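Local atomic coordinates of beta-N-acetylhexosaminidase (Mycobacterium smegmatis, PDB entry 4YYF), a protein that probably hydrolyses terminal non-reducing N-acetyl-D-hexosamine residues in N-acetyl-beta-D-hexosaminides, as a member of glycosyl hydrolase family 3. Residues A[42-47]-A[347-352]. The protein carries 1 engineered substitution. Sequence-based numbering, arbitrary orientation.
Sequences RDKLAQ and AVDASL. With NA (sodium ion), chain F.
Leu-352 reaches across to helix 41-46 and puts one methyl on each of two neighbours: CD1 sits 3.5 Å from CG of Gln-47, while CD2 lies 3.6 Å from CG of Lys-44. Its CG is trans to the backbone N (chi1 172°), which swings the two methyls across to Lys-44 and Gln-47, and it crosses both at about a right angle. Beside it CD2 of Leu-45 meets CG2 of Val-348 at 3.8 Å; Leu-45 sets out away from helix 345-357, and only the end of the side chain comes back nearer. Leu-331 and Leu-334 of helix 327-340 also pack on Leu-45. The domain is the TIM-barrel type of family 3 hydrolases, and here the helix leading into strand 49-52 is joined to the last helix of the chain, their short axes 9.9 Å apart and inclined at 57°. The polar flank is looser. The extended chain of Lys-44 lies along CD2 of Leu-352 with CG and CD before NZ arrives at Asp-349, a salt bridge whose hydrogen bond is weak, NZ to OD1 at 3.4 Å. Both ends have other partners: NZ donates to the carbonyl of Ala-37, and OD1 accepts from Gln-345; Asp-349 itself is partly exposed. Round the side of helix 345-357, off this seam, a sodium ion is held by Ala-347 O at 2.3 Å and Ser-351 OG at 2.2 Å, and two waters bind it as well.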
ATOM      1  N   ARG A  42      -3.850 -19.343  11.390  1.00 25.15           N
ATOM      2  CA  ARG A  42      -3.977 -19.145   9.949  1.00 21.52           C
ATOM      3  C   ARG A  42      -4.821 -17.905   9.639  1.00 20.07           C
ATOM      4  O   ARG A  42      -4.563 -17.196   8.666  1.00 21.64           O
ATOM      5  CB  ARG A  42      -4.562 -20.411   9.296  1.00 24.15           C
ATOM      6  CG  ARG A  42      -4.576 -20.423   7.767  1.00 20.83           C
ATOM      7  CD  ARG A  42      -4.956 -21.815   7.268  1.00 24.26           C
ATOM      8  NE  ARG A  42      -4.930 -21.955   5.810  1.00 26.31           N
ATOM      9  CZ  ARG A  42      -3.884 -22.392   5.115  1.00 27.67           C
ATOM     10  NH1 ARG A  42      -2.745 -22.717   5.733  1.00 22.08           N
ATOM     11  NH2 ARG A  42      -3.974 -22.502   3.793  1.00 27.91           N
ATOM     12  N   ASP A  43      -5.813 -17.618  10.472  1.00 22.30           N
ATOM     13  CA  ASP A  43      -6.631 -16.421  10.239  1.00 20.29           C
ATOM     14  C   ASP A  43      -5.904 -15.133  10.626  1.00 18.80           C
ATOM     15  O   ASP A  43      -6.145 -14.073  10.031  1.00 18.82           O
ATOM     16  CB  ASP A  43      -7.979 -16.522  10.959  1.00 29.02           C
ATOM     17  CG  ASP A  43      -8.856 -17.629  10.398  1.00 36.53           C
ATOM     18  OD1 ASP A  43      -8.549 -18.146   9.300  1.00 41.11           O
ATOM     19  OD2 ASP A  43      -9.852 -17.982  11.059  1.00 40.38           O
ATOM     20  N   LYS A  44      -5.029 -15.219  11.629  1.00 19.10           N
ATOM     21  CA  LYS A  44      -4.150 -14.099  11.949  1.00 19.70           C
ATOM     22  C   LYS A  44      -3.255 -13.815  10.767  1.00 20.83           C
ATOM     23  O   LYS A  44      -3.049 -12.664  10.412  1.00 19.91           O
ATOM     24  CB  LYS A  44      -3.267 -14.404  13.151  1.00 17.99           C
ATOM     25  CG  LYS A  44      -3.993 -14.540  14.465  1.00 19.75           C
ATOM     26  CD  LYS A  44      -2.977 -14.759  15.569  1.00 26.24           C
ATOM     27  CE  LYS A  44      -3.605 -14.636  16.942  1.00 34.04           C
ATOM     28  NZ  LYS A  44      -2.553 -14.663  18.007  1.00 36.18           N
ATOM     29  N   LEU A  45      -2.702 -14.871  10.169  1.00 19.71           N
ATOM     30  CA  LEU A  45      -1.827 -14.716   8.997  1.00 15.13           C
ATOM     31  C   LEU A  45      -2.572 -14.158   7.788  1.00 19.78           C
ATOM     32  O   LEU A  45      -2.051 -13.285   7.067  1.00 15.24           O
ATOM     33  CB  LEU A  45      -1.135 -16.043   8.636  1.00 17.39           C
ATOM     34  CG  LEU A  45      -0.140 -16.545   9.694  1.00 19.12           C
ATOM     35  CD1 LEU A  45       0.298 -17.983   9.433  1.00 18.30           C
ATOM     36  CD2 LEU A  45       1.064 -15.616   9.729  1.00 18.66           C
ATOM     37  N   ALA A  46      -3.798 -14.631   7.567  1.00 16.29           N
ATOM     38  CA  ALA A  46      -4.565 -14.152   6.416  1.00 15.56           C
ATOM     39  C   ALA A  46      -4.896 -12.667   6.548  1.00 16.18           C
ATOM     40  O   ALA A  46      -5.074 -11.964   5.550  1.00 16.62           O
ATOM     41  CB  ALA A  46      -5.847 -14.987   6.219  1.00 16.53           C
ATOM     42  N   GLN A  47      -4.965 -12.177   7.782  1.00 14.94           N
ATOM     43  CA  GLN A  47      -5.264 -10.768   7.995  1.00 15.26           C
ATOM     44  C   GLN A  47      -4.125  -9.854   7.515  1.00 17.84           C
ATOM     45  O   GLN A  47      -4.317  -8.650   7.325  1.00 18.81           O
ATOM     46  CB  GLN A  47      -5.584 -10.539   9.478  1.00 19.67           C
ATOM     47  CG  GLN A  47      -5.992  -9.129   9.817  1.00 26.86           C
ATOM     48  CD  GLN A  47      -7.242  -8.676   9.088  1.00 28.11           C
ATOM     49  OE1 GLN A  47      -7.340  -7.501   8.685  1.00 23.01           O
ATOM     50  NE2 GLN A  47      -8.217  -9.596   8.928  1.00 18.93           N
ATOM     51  N   ALA A 347       6.064 -10.738  15.356  1.00 15.93           N
ATOM     52  CA  ALA A 347       5.951  -9.971  14.119  1.00 21.30           C
ATOM     53  C   ALA A 347       4.527 -10.063  13.603  1.00 21.12           C
ATOM     54  O   ALA A 347       3.968  -9.095  13.079  1.00 16.06           O
ATOM     55  CB  ALA A 347       6.919 -10.483  13.083  1.00 21.18           C
ATOM     56  N   VAL A 348       3.948 -11.250  13.742  1.00 18.03           N
ATOM     57  CA  VAL A 348       2.588 -11.492  13.289  1.00 19.63           C
ATOM     58  C   VAL A 348       1.590 -10.738  14.167  1.00 17.42           C
ATOM     59  O   VAL A 348       0.693 -10.066  13.652  1.00 19.07           O
ATOM     60  CB  VAL A 348       2.271 -12.999  13.283  1.00 19.78           C
ATOM     61  CG1 VAL A 348       0.784 -13.242  13.025  1.00 20.40           C
ATOM     62  CG2 VAL A 348       3.097 -13.688  12.231  1.00 18.54           C
ATOM     63  N   ASP A 349       1.765 -10.833  15.482  1.00 17.11           N
ATOM     64  CA  ASP A 349       0.854 -10.172  16.409  1.00 19.85           C
ATOM     65  C   ASP A 349       0.882  -8.645  16.276  1.00 18.80           C
ATOM     66  O   ASP A 349      -0.167  -8.006  16.261  1.00 17.18           O
ATOM     67  CB  ASP A 349       1.146 -10.586  17.854  1.00 21.77           C
ATOM     68  CG  ASP A 349       0.724 -12.023  18.157  1.00 33.20           C
ATOM     69  OD1 ASP A 349       0.040 -12.653  17.323  1.00 37.62           O
ATOM     70  OD2 ASP A 349       1.075 -12.519  19.244  1.00 30.49           O
ATOM     71  N   ALA A 350       2.074  -8.062  16.180  1.00 15.46           N
ATOM     72  CA  ALA A 350       2.175  -6.602  16.053  1.00 17.15           C
ATOM     73  C   ALA A 350       1.469  -6.119  14.793  1.00 19.15           C
ATOM     74  O   ALA A 350       0.770  -5.102  14.805  1.00 18.11           O
ATOM     75  CB  ALA A 350       3.631  -6.151  16.056  1.00 20.34           C
ATOM     76  N   SER A 351       1.661  -6.849  13.701  1.00 15.51           N
ATOM     77  CA  SER A 351       1.093  -6.467  12.412  1.00 16.46           C
ATOM     78  C   SER A 351      -0.406  -6.714  12.371  1.00 16.35           C
ATOM     79  O   SER A 351      -1.151  -5.974  11.725  1.00 16.75           O
ATOM     80  CB  SER A 351       1.784  -7.229  11.274  1.00 13.26           C
ATOM     81  OG  SER A 351       3.105  -6.743  11.095  1.00 17.69           O
ATOM     82  N   LEU A 352      -0.844  -7.769  13.043  1.00 14.70           N
ATOM     83  CA  LEU A 352      -2.268  -8.039  13.173  1.00 19.20           C
ATOM     84  C   LEU A 352      -2.963  -6.869  13.886  1.00 19.35           C
ATOM     85  O   LEU A 352      -3.990  -6.378  13.423  1.00 18.28           O
ATOM     86  CB  LEU A 352      -2.485  -9.354  13.929  1.00 17.79           C
ATOM     87  CG  LEU A 352      -3.920  -9.705  14.314  1.00 19.30           C
ATOM     88  CD1 LEU A 352      -4.795  -9.814  13.065  1.00 21.11           C
ATOM     89  CD2 LEU A 352      -3.955 -11.004  15.119  1.00 21.29           C
TER
HETATM   90 NA    NA F 403       5.080  -7.422  11.927  1.00 20.90          NA
HETATM   91  O   HOH W   1       5.682  -5.361  11.123  1.00 32.80           O
HETATM   92  O   HOH W   2       5.828  -8.250   9.933  1.00 20.65           O